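Local structure of metallo-beta-lactamase family protein (Staphylococcus aureus, 3R2U) at residues L165-F170 and I213-G218; E78-A83 and P145-F150; V173-R178 and G226-A231. The protein probably acts as an iron-dependent enzyme of the metallo-beta-lactamase superfamily, perhaps a persulfide dioxygenase like related proteins that also carry a rhodanese-like domain. One frame throughout, in Å; residues are numbered along the deposited sequence. Where two conformers were deposited one is given.

Contact 1 (L165-F170 and I213-G218). With FE (Fe (III) ion), chain E.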
ATOM      1  N   LEU A 165       3.823  32.583  13.751  1.00 18.74           N
ATOM      2  CA  LEU A 165       2.653  33.139  13.134  1.00 19.82           C
ATOM      3  C   LEU A 165       2.198  32.270  11.973  1.00 19.73           C
ATOM      4  O   LEU A 165       2.982  32.004  11.054  1.00 20.10           O
ATOM      5  CB  LEU A 165       2.979  34.514  12.589  1.00 20.20           C
ATOM      6  CG  LEU A 165       1.859  35.342  11.923  1.00 22.30           C
ATOM      7  CD1 LEU A 165       0.877  35.855  12.961  1.00 17.74           C
ATOM      8  CD2 LEU A 165       2.464  36.516  11.123  1.00 21.11           C
ATOM      9  N   PHE A 166       0.946  31.823  12.019  1.00 18.51           N
ATOM     10  CA  PHE A 166       0.349  31.118  10.874  1.00 19.02           C
ATOM     11  C   PHE A 166      -0.093  32.249   9.972  1.00 19.52           C
ATOM     12  O   PHE A 166      -1.063  32.954  10.276  1.00 19.47           O
ATOM     13  CB  PHE A 166      -0.823  30.268  11.307  1.00 18.42           C
ATOM     14  CG  PHE A 166      -0.422  29.125  12.155  1.00 17.50           C
ATOM     15  CD1 PHE A 166       0.109  27.977  11.570  1.00 18.94           C
ATOM     16  CD2 PHE A 166      -0.561  29.188  13.548  1.00 18.62           C
ATOM     17  CE1 PHE A 166       0.497  26.896  12.347  1.00 17.98           C
ATOM     18  CE2 PHE A 166      -0.180  28.116  14.336  1.00 21.38           C
ATOM     19  CZ  PHE A 166       0.355  26.965  13.740  1.00 20.15           C
ATOM     20  N   SER A 167       0.642  32.437   8.882  1.00 19.99           N
ATOM     21  CA  SER A 167       0.472  33.589   8.025  1.00 20.15           C
ATOM     22  C   SER A 167      -0.348  33.418   6.742  1.00 20.68           C
ATOM     23  O   SER A 167      -0.493  34.367   5.982  1.00 20.65           O
ATOM     24  CB  SER A 167       1.852  34.126   7.664  1.00 22.12           C
ATOM     25  OG  SER A 167       2.582  33.174   6.912  1.00 21.41           O
ATOM     26  N   GLY A 168      -0.888  32.241   6.482  1.00 19.05           N
ATOM     27  CA  GLY A 168      -1.701  32.072   5.284  1.00 18.27           C
ATOM     28  C   GLY A 168      -0.962  32.524   4.033  1.00 18.47           C
ATOM     29  O   GLY A 168       0.177  32.132   3.803  1.00 15.66           O
ATOM     30  N   ASP A 169      -1.627  33.342   3.212  1.00 18.74           N
ATOM     31  CA  ASP A 169      -1.028  33.876   2.011  1.00 19.19           C
ATOM     32  C   ASP A 169      -0.603  35.335   2.191  1.00 21.12           C
ATOM     33  O   ASP A 169      -0.398  36.063   1.206  1.00 23.26           O
ATOM     34  CB  ASP A 169      -1.978  33.707   0.816  1.00 19.90           C
ATOM     35  CG  ASP A 169      -2.136  32.253   0.391  1.00 18.23           C
ATOM     36  OD1 ASP A 169      -1.367  31.388   0.854  1.00 20.77           O
ATOM     37  OD2 ASP A 169      -3.020  31.969  -0.416  1.00 21.20           O
ATOM     38  N   PHE A 170      -0.456  35.758   3.449  1.00 21.07           N
ATOM     39  CA  PHE A 170      -0.001  37.106   3.785  1.00 21.15           C
ATOM     40  C   PHE A 170       1.524  37.165   3.610  1.00 22.35           C
ATOM     41  O   PHE A 170       2.025  37.904   2.762  1.00 22.72           O
ATOM     42  CB  PHE A 170      -0.484  37.466   5.205  1.00 20.68           C
ATOM     43  CG  PHE A 170       0.236  38.623   5.844  1.00 21.55           C
ATOM     44  CD1 PHE A 170       0.492  39.782   5.139  1.00 23.25           C
ATOM     45  CD2 PHE A 170       0.582  38.572   7.191  1.00 22.12           C
ATOM     46  CE1 PHE A 170       1.144  40.863   5.747  1.00 23.83           C
ATOM     47  CE2 PHE A 170       1.235  39.642   7.807  1.00 23.12           C
ATOM     48  CZ  PHE A 170       1.518  40.792   7.078  1.00 24.93           C
ATOM     49  N   ILE A 213      10.319  34.916  16.067  1.00 19.97           N
ATOM     50  CA  ILE A 213       9.124  34.107  15.841  1.00 19.66           C
ATOM     51  C   ILE A 213       9.258  33.380  14.499  1.00 20.18           C
ATOM     52  O   ILE A 213       9.882  33.887  13.557  1.00 18.32           O
ATOM     53  CB  ILE A 213       7.800  34.892  15.854  1.00 21.17           C
ATOM     54  CG1 ILE A 213       7.682  35.827  14.651  1.00 20.15           C
ATOM     55  CG2 ILE A 213       7.609  35.624  17.196  1.00 19.60           C
ATOM     56  CD1 ILE A 213       6.258  36.407  14.487  1.00 19.93           C
ATOM     57  N   GLN A 214       8.708  32.178  14.428  1.00 19.33           N
ATOM     58  CA  GLN A 214       8.671  31.459  13.158  1.00 18.92           C
ATOM     59  C   GLN A 214       7.517  31.985  12.299  1.00 20.01           C
ATOM     60  O   GLN A 214       6.574  32.574  12.819  1.00 20.01           O
ATOM     61  CB  GLN A 214       8.473  29.976  13.387  1.00 17.61           C
ATOM     62  CG  GLN A 214       9.581  29.313  14.177  1.00 18.86           C
ATOM     63  CD  GLN A 214       9.322  27.839  14.372  1.00 21.10           C
ATOM     64  OE1 GLN A 214       8.929  27.152  13.441  1.00 22.22           O
ATOM     65  NE2 GLN A 214       9.557  27.341  15.577  1.00 23.53           N
ATOM     66  N   ILE A 215       7.623  31.783  10.983  1.00 20.53           N
ATOM     67  CA  ILE A 215       6.584  32.144  10.033  1.00 21.22           C
ATOM     68  C   ILE A 215       6.118  30.822   9.424  1.00 20.19           C
ATOM     69  O   ILE A 215       6.905  30.090   8.830  1.00 21.51           O
ATOM     70  CB  ILE A 215       7.094  33.084   8.890  1.00 20.46           C
ATOM     71  CG1 ILE A 215       7.624  34.415   9.430  1.00 22.91           C
ATOM     72  CG2 ILE A 215       6.004  33.342   7.879  1.00 22.33           C
ATOM     73  CD1 ILE A 215       6.668  35.183  10.274  1.00 24.35           C
ATOM     74  N   TRP A 216       4.846  30.511   9.601  1.00 18.99           N
ATOM     75  CA  TRP A 216       4.267  29.288   9.100  1.00 18.43           C
ATOM     76  C   TRP A 216       3.256  29.624   8.004  1.00 18.55           C
ATOM     77  O   TRP A 216       2.096  29.847   8.284  1.00 18.59           O
ATOM     78  CB  TRP A 216       3.587  28.549  10.242  1.00 18.72           C
ATOM     79  CG  TRP A 216       4.515  28.203  11.374  1.00 20.27           C
ATOM     80  CD1 TRP A 216       5.750  27.634  11.279  1.00 22.03           C
ATOM     81  CD2 TRP A 216       4.242  28.338  12.771  1.00 20.00           C
ATOM     82  NE1 TRP A 216       6.282  27.437  12.530  1.00 20.32           N
ATOM     83  CE2 TRP A 216       5.374  27.857  13.466  1.00 21.47           C
ATOM     84  CE3 TRP A 216       3.161  28.844  13.504  1.00 18.97           C
ATOM     85  CZ2 TRP A 216       5.454  27.859  14.864  1.00 20.48           C
ATOM     86  CZ3 TRP A 216       3.238  28.838  14.896  1.00 19.49           C
ATOM     87  CH2 TRP A 216       4.382  28.347  15.558  1.00 19.26           C
ATOM     88  N   PRO A 217       3.708  29.646   6.742  1.00 19.43           N
ATOM     89  CA  PRO A 217       2.871  30.077   5.633  1.00 20.53           C
ATOM     90  C   PRO A 217       1.874  29.021   5.145  1.00 19.86           C
ATOM     91  O   PRO A 217       2.001  27.837   5.462  1.00 20.06           O
ATOM     92  CB  PRO A 217       3.902  30.410   4.554  1.00 21.24           C
ATOM     93  CG  PRO A 217       4.983  29.396   4.794  1.00 23.13           C
ATOM     94  CD  PRO A 217       5.020  29.158   6.277  1.00 20.06           C
ATOM     95  N   GLY A 218       0.910  29.475   4.359  1.00 19.35           N
ATOM     96  CA  GLY A 218      -0.127  28.615   3.823  1.00 19.20           C
ATOM     97  C   GLY A 218       0.214  28.018   2.483  1.00 20.28           C
ATOM     98  O   GLY A 218      -0.431  27.080   2.045  1.00 19.28           O
TER
HETATM   99 FE    FE E 443      -4.991  32.574  -1.069  1.00 52.55          FE
HETATM  100  O   HOH W   1      -0.623  29.659   7.697  1.00 10.99           O
HETATM  101  O   HOH W   2      -5.624  30.397  -0.809  1.00 15.67           O
HETATM  102  O   HOH W   3      -7.154  33.196  -1.794  1.00 15.09           O
HETATM  103  O   HOH W   4      -4.396  32.187  -3.104  1.00 19.61           O
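Phe-166 and Trp-216 are paired across two parallel strands, and the indole is tipped over the phenyl ring instead of lying flat on it. Atom CE3 of Trp-216 stands above the centre of the Phe-166 ring and comes within 3.4 Å of CZ of Phe-166. The planes of the phenyl ring and the six-membered indole ring are 44° apart, with centroids separated by 4.5 Å, an oblique meeting. The parallel pairing puts both side chains on one face of the sheet, and with CG beside the backbone N in each (chi1 -68° in Phe-166, -59° in Trp-216) the two rings lean onto one another. The other end of the indole is held by Gln-214, whose OE1 takes the NE1 proton of Trp-216 at 2.8 Å from above the amide plane.

Leu-165 and Ile-215 project from the opposite face, where Leu-165 packs on Ile-206 of helix 191-206. Strand 164-168, this helix and strand 214-217 form a beta-alpha-beta crossover of the metallo-beta-lactamase fold. On the aromatic face Tyr-40 and Phe-27 meet the pair, so Phe-166 and Trp-216 lie in the interior between the two sheets.

The backbone pairing runs through Trp-216 N to Leu-165 O (2.8 Å) and Ser-167 N to Trp-216 O (3.0 Å). Water 1 extends it, accepting from Gly-168 N and donating to Trp-216 O. Ser-167 OG lies 3.4 Å from Pro-217 CA, but its hydrogen bond goes to Ile-171 O. Further toward the metal, Gly-218 N reaches Gly-168 O at 2.8 Å. Asp-169 follows Gly-168: its OD2 binds the iron at 2.2 Å, while His-219 holds the other carboxylate oxygen, OD1, probably steadying the ligand's orientation.

Contact 2 (E78-A83 and P145-F150). With FE (Fe (III) ion), chain E.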
ATOM      1  N   GLU A  78      -9.247  28.864   9.642  1.00 18.31           N
ATOM      2  CA  GLU A  78      -8.898  29.124   8.307  1.00 19.50           C
ATOM      3  C   GLU A  78      -8.402  30.569   8.188  1.00 18.77           C
ATOM      4  O   GLU A  78      -9.024  31.479   8.707  1.00 19.83           O
ATOM      5  CB  GLU A  78     -10.170  28.880   7.485  1.00 19.76           C
ATOM      6  CG  GLU A  78     -10.056  29.132   6.069  1.00 23.82           C
ATOM      7  CD  GLU A  78     -11.169  28.447   5.297  1.00 27.42           C
ATOM      8  OE1 GLU A  78     -11.102  27.199   5.136  1.00 25.02           O
ATOM      9  OE2 GLU A  78     -12.070  29.170   4.816  1.00 22.57           O
ATOM     10  N   THR A  79      -7.314  30.777   7.462  1.00 18.06           N
ATOM     11  CA  THR A  79      -6.731  32.107   7.335  1.00 18.96           C
ATOM     12  C   THR A  79      -7.492  33.093   6.437  1.00 20.49           C
ATOM     13  O   THR A  79      -7.438  34.308   6.662  1.00 21.05           O
ATOM     14  CB  THR A  79      -5.265  32.016   6.891  1.00 19.13           C
ATOM     15  OG1 THR A  79      -5.168  31.368   5.615  1.00 19.48           O
ATOM     16  CG2 THR A  79      -4.442  31.190   7.937  1.00 18.54           C
ATOM     17  N   HIS A  80      -8.171  32.584   5.416  1.00 20.78           N
ATOM     18  CA  HIS A  80      -8.904  33.420   4.466  1.00 20.39           C
ATOM     19  C   HIS A  80      -9.679  32.565   3.487  1.00 20.03           C
ATOM     20  O   HIS A  80      -9.582  31.329   3.523  1.00 19.95           O
ATOM     21  CB  HIS A  80      -7.923  34.323   3.682  1.00 21.19           C
ATOM     22  CG  HIS A  80      -6.955  33.586   2.810  1.00 21.95           C
ATOM     23  ND1 HIS A  80      -5.935  32.806   3.313  1.00 20.69           N
ATOM     24  CD2 HIS A  80      -6.811  33.569   1.463  1.00 21.98           C
ATOM     25  CE1 HIS A  80      -5.236  32.302   2.309  1.00 19.35           C
ATOM     26  NE2 HIS A  80      -5.745  32.758   1.178  1.00 20.31           N
ATOM     27  N   ILE A  81     -10.448  33.215   2.615  0.70 19.51           N
ATOM     28  CA  ILE A  81     -11.228  32.522   1.595  0.70 19.79           C
ATOM     29  C   ILE A  81     -10.249  32.123   0.481  0.70 19.18           C
ATOM     30  O   ILE A  81      -9.760  32.963  -0.262  0.70 19.04           O
ATOM     31  CB  ILE A  81     -12.381  33.421   1.040  0.70 20.75           C
ATOM     32  CG1 ILE A  81     -13.279  33.917   2.186  0.70 20.41           C
ATOM     33  CG2 ILE A  81     -13.181  32.672   0.011  0.70 19.09           C
ATOM     34  CD1 ILE A  81     -14.463  34.803   1.739  0.70 18.13           C
ATOM     35  N   HIS A  82      -9.944  30.832   0.396  1.00 19.51           N
ATOM     36  CA  HIS A  82      -8.942  30.340  -0.541  1.00 18.70           C
ATOM     37  C   HIS A  82      -9.359  30.328  -1.982  1.00 20.36           C
ATOM     38  O   HIS A  82     -10.521  30.103  -2.304  1.00 20.23           O
ATOM     39  CB  HIS A  82      -8.475  28.950  -0.120  1.00 19.26           C
ATOM     40  CG  HIS A  82      -7.839  28.939   1.223  1.00 18.92           C
ATOM     41  ND1 HIS A  82      -6.613  29.515   1.459  1.00 19.64           N
ATOM     42  CD2 HIS A  82      -8.265  28.451   2.413  1.00 20.79           C
ATOM     43  CE1 HIS A  82      -6.302  29.364   2.734  1.00 21.18           C
ATOM     44  NE2 HIS A  82      -7.291  28.731   3.335  1.00 21.03           N
ATOM     45  N   ALA A  83      -8.383  30.593  -2.848  1.00 20.28           N
ATOM     46  CA  ALA A  83      -8.590  30.623  -4.288  1.00 22.37           C
ATOM     47  C   ALA A  83      -7.919  29.453  -4.980  1.00 21.09           C
ATOM     48  O   ALA A  83      -8.116  29.254  -6.173  1.00 22.72           O
ATOM     49  CB  ALA A  83      -8.024  31.928  -4.861  1.00 22.75           C
ATOM     50  N   PRO A 145      -9.209  40.987   1.517  1.00 21.88           N
ATOM     51  CA  PRO A 145      -9.604  41.943   2.549  1.00 23.49           C
ATOM     52  C   PRO A 145      -9.874  41.307   3.925  1.00 23.81           C
ATOM     53  O   PRO A 145      -9.750  41.993   4.959  1.00 23.25           O
ATOM     54  CB  PRO A 145     -10.889  42.586   1.979  1.00 24.26           C
ATOM     55  CG  PRO A 145     -10.948  42.152   0.504  1.00 26.82           C
ATOM     56  CD  PRO A 145     -10.222  40.855   0.451  1.00 23.87           C
ATOM     57  N   GLU A 146     -10.224  40.017   3.939  1.00 22.88           N
ATOM     58  CA  GLU A 146     -10.559  39.334   5.193  1.00 23.50           C
ATOM     59  C   GLU A 146      -9.415  38.532   5.817  1.00 21.83           C
ATOM     60  O   GLU A 146      -9.585  38.016   6.909  1.00 22.69           O
ATOM     61  CB  GLU A 146     -11.767  38.400   5.019  1.00 22.97           C
ATOM     62  CG  GLU A 146     -11.468  37.018   4.400  1.00 24.37           C
ATOM     63  CD  GLU A 146     -11.134  37.060   2.919  1.00 25.20           C
ATOM     64  OE1 GLU A 146     -11.489  38.041   2.238  1.00 23.38           O
ATOM     65  OE2 GLU A 146     -10.539  36.085   2.429  1.00 24.82           O
ATOM     66  N   SER A 147      -8.279  38.429   5.131  1.00 20.26           N
ATOM     67  CA  SER A 147      -7.148  37.625   5.604  1.00 19.32           C
ATOM     68  C   SER A 147      -6.764  37.883   7.028  1.00 20.05           C
ATOM     69  O   SER A 147      -6.575  39.019   7.427  1.00 21.49           O
ATOM     70  CB  SER A 147      -5.884  37.829   4.742  1.00 19.20           C
ATOM     71  OG  SER A 147      -5.983  37.154   3.508  1.00 20.50           O
ATOM     72  N   ILE A 148      -6.638  36.799   7.780  1.00 19.57           N
ATOM     73  CA  ILE A 148      -6.210  36.846   9.150  1.00 19.80           C
ATOM     74  C   ILE A 148      -5.037  35.900   9.345  1.00 19.15           C
ATOM     75  O   ILE A 148      -4.874  34.942   8.601  1.00 18.94           O
ATOM     76  CB  ILE A 148      -7.363  36.493  10.137  1.00 20.65           C
ATOM     77  CG1 ILE A 148      -7.974  35.137   9.813  1.00 20.33           C
ATOM     78  CG2 ILE A 148      -8.435  37.615  10.140  1.00 19.75           C
ATOM     79  CD1 ILE A 148      -9.025  34.697  10.805  1.00 21.03           C
ATOM     80  N   SER A 149      -4.194  36.229  10.310  1.00 19.89           N
ATOM     81  CA  SER A 149      -3.063  35.413  10.689  1.00 19.74           C
ATOM     82  C   SER A 149      -3.197  35.040  12.162  1.00 20.09           C
ATOM     83  O   SER A 149      -3.812  35.792  12.933  1.00 21.16           O
ATOM     84  CB  SER A 149      -1.764  36.180  10.456  1.00 20.56           C
ATOM     85  OG  SER A 149      -1.541  36.369   9.065  1.00 19.83           O
ATOM     86  N   PHE A 150      -2.628  33.894  12.562  1.00 17.77           N
ATOM     87  CA  PHE A 150      -2.743  33.446  13.945  1.00 18.65           C
ATOM     88  C   PHE A 150      -1.388  33.419  14.686  1.00 19.00           C
ATOM     89  O   PHE A 150      -0.453  32.711  14.281  1.00 19.61           O
ATOM     90  CB  PHE A 150      -3.411  32.063  13.978  1.00 17.79           C
ATOM     91  CG  PHE A 150      -4.736  32.008  13.250  1.00 17.86           C
ATOM     92  CD1 PHE A 150      -5.897  32.393  13.868  1.00 22.70           C
ATOM     93  CD2 PHE A 150      -4.815  31.531  11.954  1.00 22.23           C
ATOM     94  CE1 PHE A 150      -7.129  32.302  13.197  1.00 20.54           C
ATOM     95  CE2 PHE A 150      -6.042  31.462  11.284  1.00 17.73           C
ATOM     96  CZ  PHE A 150      -7.181  31.850  11.914  1.00 17.81           C
TER
HETATM   97 FE    FE E 443      -4.991  32.574  -1.069  1.00 52.55          FE
HETATM   98  O   HOH W   3      -7.154  33.196  -1.794  1.00 15.09           O
HETATM   99  O   HOH W   2      -5.624  30.397  -0.809  1.00 15.67           O
HETATM  100  O   HOH W   4      -4.396  32.187  -3.104  1.00 19.61           O
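The His-X-His-X-Asp signature of the metallo-beta-lactamase superfamily begins in the loop 78-83 with His-80 as its first histidine, and here His-80 meets Glu-146 and Ser-147 on the chain just after iron ligand His-143. His-80 NE2 binds the iron at 2.4 Å. At the other side of the imidazole, ND1 donates to Thr-79 OG1 at 2.8 Å with the oxygen in the ring plane, a second-shell bond that helps, together with the iron bond, to fix the rotation of the ring. His-80 CB is 3.4 Å from both Glu-146 OE2 and Ser-147 OG. That hydroxyl is itself bonded to Thr-144 OG1.

Bent at chi2 (-72°), Glu-146 turns its carboxylate back to the loop, where OE2 accepts from Ile-81 N at 2.9 Å on its anti side in an almost straight bond. A second hydrogen bond, backbone to backbone, runs from Ile-148 N to Thr-79 O, 2.8 Å away. Further from the metal, Phe-150 brings the edge of its ring to the loop, with CE2 3.7 Å from Thr-79 CG2 and CZ close to the carbonyl oxygen of Glu-78. All the touching residues are buried, and the two backbones run in nearly opposite directions.

Three waters complete the iron shell; water 2 lies in the ring plane of His-82 beside ND1, and water 3 donates to Ile-81 O. Together with His-143 and Asp-169, His-80 makes the iron centre of two histidines and one carboxylate found in persulfide dioxygenases of this superfamily.

Contact 3 (V173-R178 and G226-A231)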
ATOM      1  N   VAL A 173       7.624  32.324   2.539  1.00 21.49           N
ATOM      2  CA  VAL A 173       9.055  32.280   2.705  1.00 22.51           C
ATOM      3  C   VAL A 173       9.607  32.939   1.462  1.00 23.07           C
ATOM      4  O   VAL A 173       9.429  32.435   0.364  1.00 26.30           O
ATOM      5  CB  VAL A 173       9.603  30.864   2.803  1.00 22.14           C
ATOM      6  CG1 VAL A 173      11.130  30.903   2.805  1.00 21.91           C
ATOM      7  CG2 VAL A 173       9.062  30.172   4.042  1.00 18.16           C
ATOM      8  N   GLY A 174      10.215  34.096   1.624  1.00 23.98           N
ATOM      9  CA  GLY A 174      10.822  34.802   0.502  1.00 25.46           C
ATOM     10  C   GLY A 174       9.922  35.757  -0.280  1.00 25.21           C
ATOM     11  O   GLY A 174      10.396  36.429  -1.178  1.00 26.09           O
ATOM     12  N   ASP A 175       8.626  35.805   0.024  1.00 24.29           N
ATOM     13  CA  ASP A 175       7.742  36.714  -0.698  1.00 25.51           C
ATOM     14  C   ASP A 175       6.473  36.929   0.111  1.00 24.85           C
ATOM     15  O   ASP A 175       6.379  36.492   1.274  1.00 22.38           O
ATOM     16  CB  ASP A 175       7.431  36.141  -2.105  1.00 26.67           C
ATOM     17  CG  ASP A 175       7.215  37.224  -3.154  1.00 30.94           C
ATOM     18  OD1 ASP A 175       6.672  38.301  -2.836  1.00 27.98           O
ATOM     19  OD2 ASP A 175       7.604  36.996  -4.318  1.00 36.67           O
ATOM     20  N   ILE A 176       5.509  37.629  -0.491  1.00 25.19           N
ATOM     21  CA  ILE A 176       4.234  37.909   0.148  1.00 24.74           C
ATOM     22  C   ILE A 176       3.126  37.721  -0.886  1.00 25.22           C
ATOM     23  O   ILE A 176       3.379  37.697  -2.092  1.00 25.11           O
ATOM     24  CB  ILE A 176       4.173  39.346   0.751  1.00 25.83           C
ATOM     25  CG1 ILE A 176       4.317  40.408  -0.344  1.00 28.42           C
ATOM     26  CG2 ILE A 176       5.252  39.531   1.816  1.00 22.02           C
ATOM     27  CD1 ILE A 176       4.086  41.864   0.128  1.00 26.10           C
ATOM     28  N   GLY A 177       1.900  37.578  -0.403  1.00 26.86           N
ATOM     29  CA  GLY A 177       0.764  37.386  -1.269  1.00 28.23           C
ATOM     30  C   GLY A 177       0.483  38.612  -2.111  1.00 28.87           C
ATOM     31  O   GLY A 177       0.948  39.693  -1.796  1.00 30.11           O
ATOM     32  N   ARG A 178      -0.224  38.409  -3.217  1.00 30.03           N
ATOM     33  CA  ARG A 178      -0.643  39.478  -4.093  1.00 31.66           C
ATOM     34  C   ARG A 178      -2.145  39.537  -3.944  1.00 32.25           C
ATOM     35  O   ARG A 178      -2.776  38.511  -3.668  1.00 29.41           O
ATOM     36  CB  ARG A 178      -0.294  39.184  -5.566  1.00 34.71           C
ATOM     37  CG  ARG A 178       1.222  38.985  -5.885  1.00 39.04           C
ATOM     38  CD  ARG A 178       2.045  40.137  -5.381  1.00 42.00           C
ATOM     39  NE  ARG A 178       3.374  40.277  -5.997  1.00 45.08           N
ATOM     40  CZ  ARG A 178       4.533  39.882  -5.456  1.00 43.35           C
ATOM     41  NH1 ARG A 178       4.588  39.282  -4.278  1.00 37.49           N
ATOM     42  NH2 ARG A 178       5.659  40.094  -6.114  1.00 47.02           N
ATOM     43  N   GLY A 226       3.588  31.552  -7.636  1.00 63.37           N
ATOM     44  CA  GLY A 226       4.427  31.882  -6.489  1.00 61.15           C
ATOM     45  C   GLY A 226       5.799  31.290  -6.759  1.00 60.84           C
ATOM     46  O   GLY A 226       6.243  30.373  -6.046  1.00 59.64           O
ATOM     47  N   LYS A 227       6.469  31.788  -7.799  0.60 61.25           N
ATOM     48  CA  LYS A 227       7.795  31.276  -8.170  0.60 61.32           C
ATOM     49  C   LYS A 227       8.827  31.522  -7.065  0.60 59.58           C
ATOM     50  O   LYS A 227       9.760  30.738  -6.896  0.60 59.49           O
ATOM     51  CB  LYS A 227       8.281  31.898  -9.490  0.60 62.97           C
ATOM     52  CG  LYS A 227       7.381  31.615 -10.690  0.60 64.00           C
ATOM     53  CD  LYS A 227       7.946  32.210 -11.975  0.60 64.88           C
ATOM     54  CE  LYS A 227       6.960  32.077 -13.133  0.60 65.82           C
ATOM     55  NZ  LYS A 227       5.688  32.828 -12.880  0.60 63.10           N
ATOM     56  N   SER A 228       8.651  32.605  -6.314  1.00 57.97           N
ATOM     57  CA  SER A 228       9.574  32.954  -5.236  1.00 56.81           C
ATOM     58  C   SER A 228       9.353  32.231  -3.907  1.00 54.28           C
ATOM     59  O   SER A 228      10.154  32.419  -2.986  1.00 54.10           O
ATOM     60  CB  SER A 228       9.490  34.464  -4.967  1.00 56.64           C
ATOM     61  OG  SER A 228       9.662  35.214  -6.157  1.00 58.73           O
ATOM     62  N   LEU A 229       8.294  31.418  -3.791  1.00 52.11           N
ATOM     63  CA  LEU A 229       7.980  30.765  -2.499  1.00 48.95           C
ATOM     64  C   LEU A 229       8.985  29.679  -2.114  1.00 47.10           C
ATOM     65  O   LEU A 229       9.391  28.832  -2.940  1.00 45.72           O
ATOM     66  CB  LEU A 229       6.553  30.203  -2.461  1.00 48.17           C
ATOM     67  CG  LEU A 229       5.430  31.150  -2.885  1.00 47.70           C
ATOM     68  CD1 LEU A 229       4.105  30.654  -2.294  1.00 42.44           C
ATOM     69  CD2 LEU A 229       5.719  32.580  -2.461  1.00 45.63           C
ATOM     70  N   GLY A 230       9.372  29.709  -0.843  1.00 44.48           N
ATOM     71  CA  GLY A 230      10.368  28.774  -0.334  1.00 43.70           C
ATOM     72  C   GLY A 230       9.888  27.340  -0.302  1.00 43.46           C
ATOM     73  O   GLY A 230       8.685  27.076  -0.152  1.00 41.67           O
ATOM     74  N   ALA A 231      10.830  26.413  -0.506  1.00 43.15           N
ATOM     75  CA  ALA A 231      10.559  24.993  -0.379  1.00 42.45           C
ATOM     76  C   ALA A 231      10.611  24.701   1.131  1.00 41.22           C
ATOM     77  O   ALA A 231       9.821  23.891   1.655  1.00 41.17           O
ATOM     78  CB  ALA A 231      11.593  24.170  -1.131  1.00 42.93           C
TER
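The carboxylate of Asp-175 faces Ser-228 with one oxygen: Asp-175 OD2 lies 3.2 Å from Ser-228 CB, while the other oxygen gathers donors from its own segment. Arg-178 NH1 reaches Asp-175 OD1 at 2.7 Å in a salt bridge, coming from above the carboxylate plane, whereas the same oxygen lies at the edge of the guanidinium, in its plane. Ile-176 N meets OD1 as well, at 2.7 Å on the anti side. Trp-245 NE1 is a further donor to OD1, so this oxygen is gripped by three bonds that hold the carboxylate beside Ser-228. Also at the guanidinium edge is Ile-176 O, in a weak bond to NH1.

One bond nearer the backbone, Asp-175 CB touches the CD2 branch of Leu-229 at 4.0 Å. Leu-229 closes a type I beta turn that starts at Gly-226, and the side chain of Leu-229 is about 9 Å from the bound Fe (III) ion. One backbone bond links the two loops: Gly-230 N donates to Val-173 O at 3.0 Å, bent to 136° at the hydrogen. Gly-230 brings only backbone to Val-173, whose CB rests 3.8 Å from Gly-230 CA. With CG1 anti to its backbone N (chi1 173°), Val-173 lays that methyl over the same glycine, at 3.9 Å from CA. Gly-174 then turns the chain at positive phi.

The loop 173-178 leaves strand 164-168 on its way to helix 191-206, while the loop 226-231 leads from strand 214-217 to strand 235-236; Ile-176, whose CB points away from that second loop, packs on helices 191-206 and 252-260.

How the contacts relate
Along the chain contact 2 closes before the other two open, whereas contacts 1 and 3 interleave, their segments alternating. Contacts 1 and 2 have centres about 11 Å apart and both reach one mixed sheet, contact 2 through 145-150 alone; in it strands 148-153 and 164-168 are antiparallel neighbours, and Phe-166 N probably donates to Phe-150 O. Contact 3, also about 11 Å from contact 1 by centres, joins the loops that continue from contact 1's strands. It stays about 8 Å from contact 2 at the nearest atoms. The two sheets thus each send a ligand to the iron, His-80 from the loop after strand 72-77 and Asp-169 from just after strand 164-168.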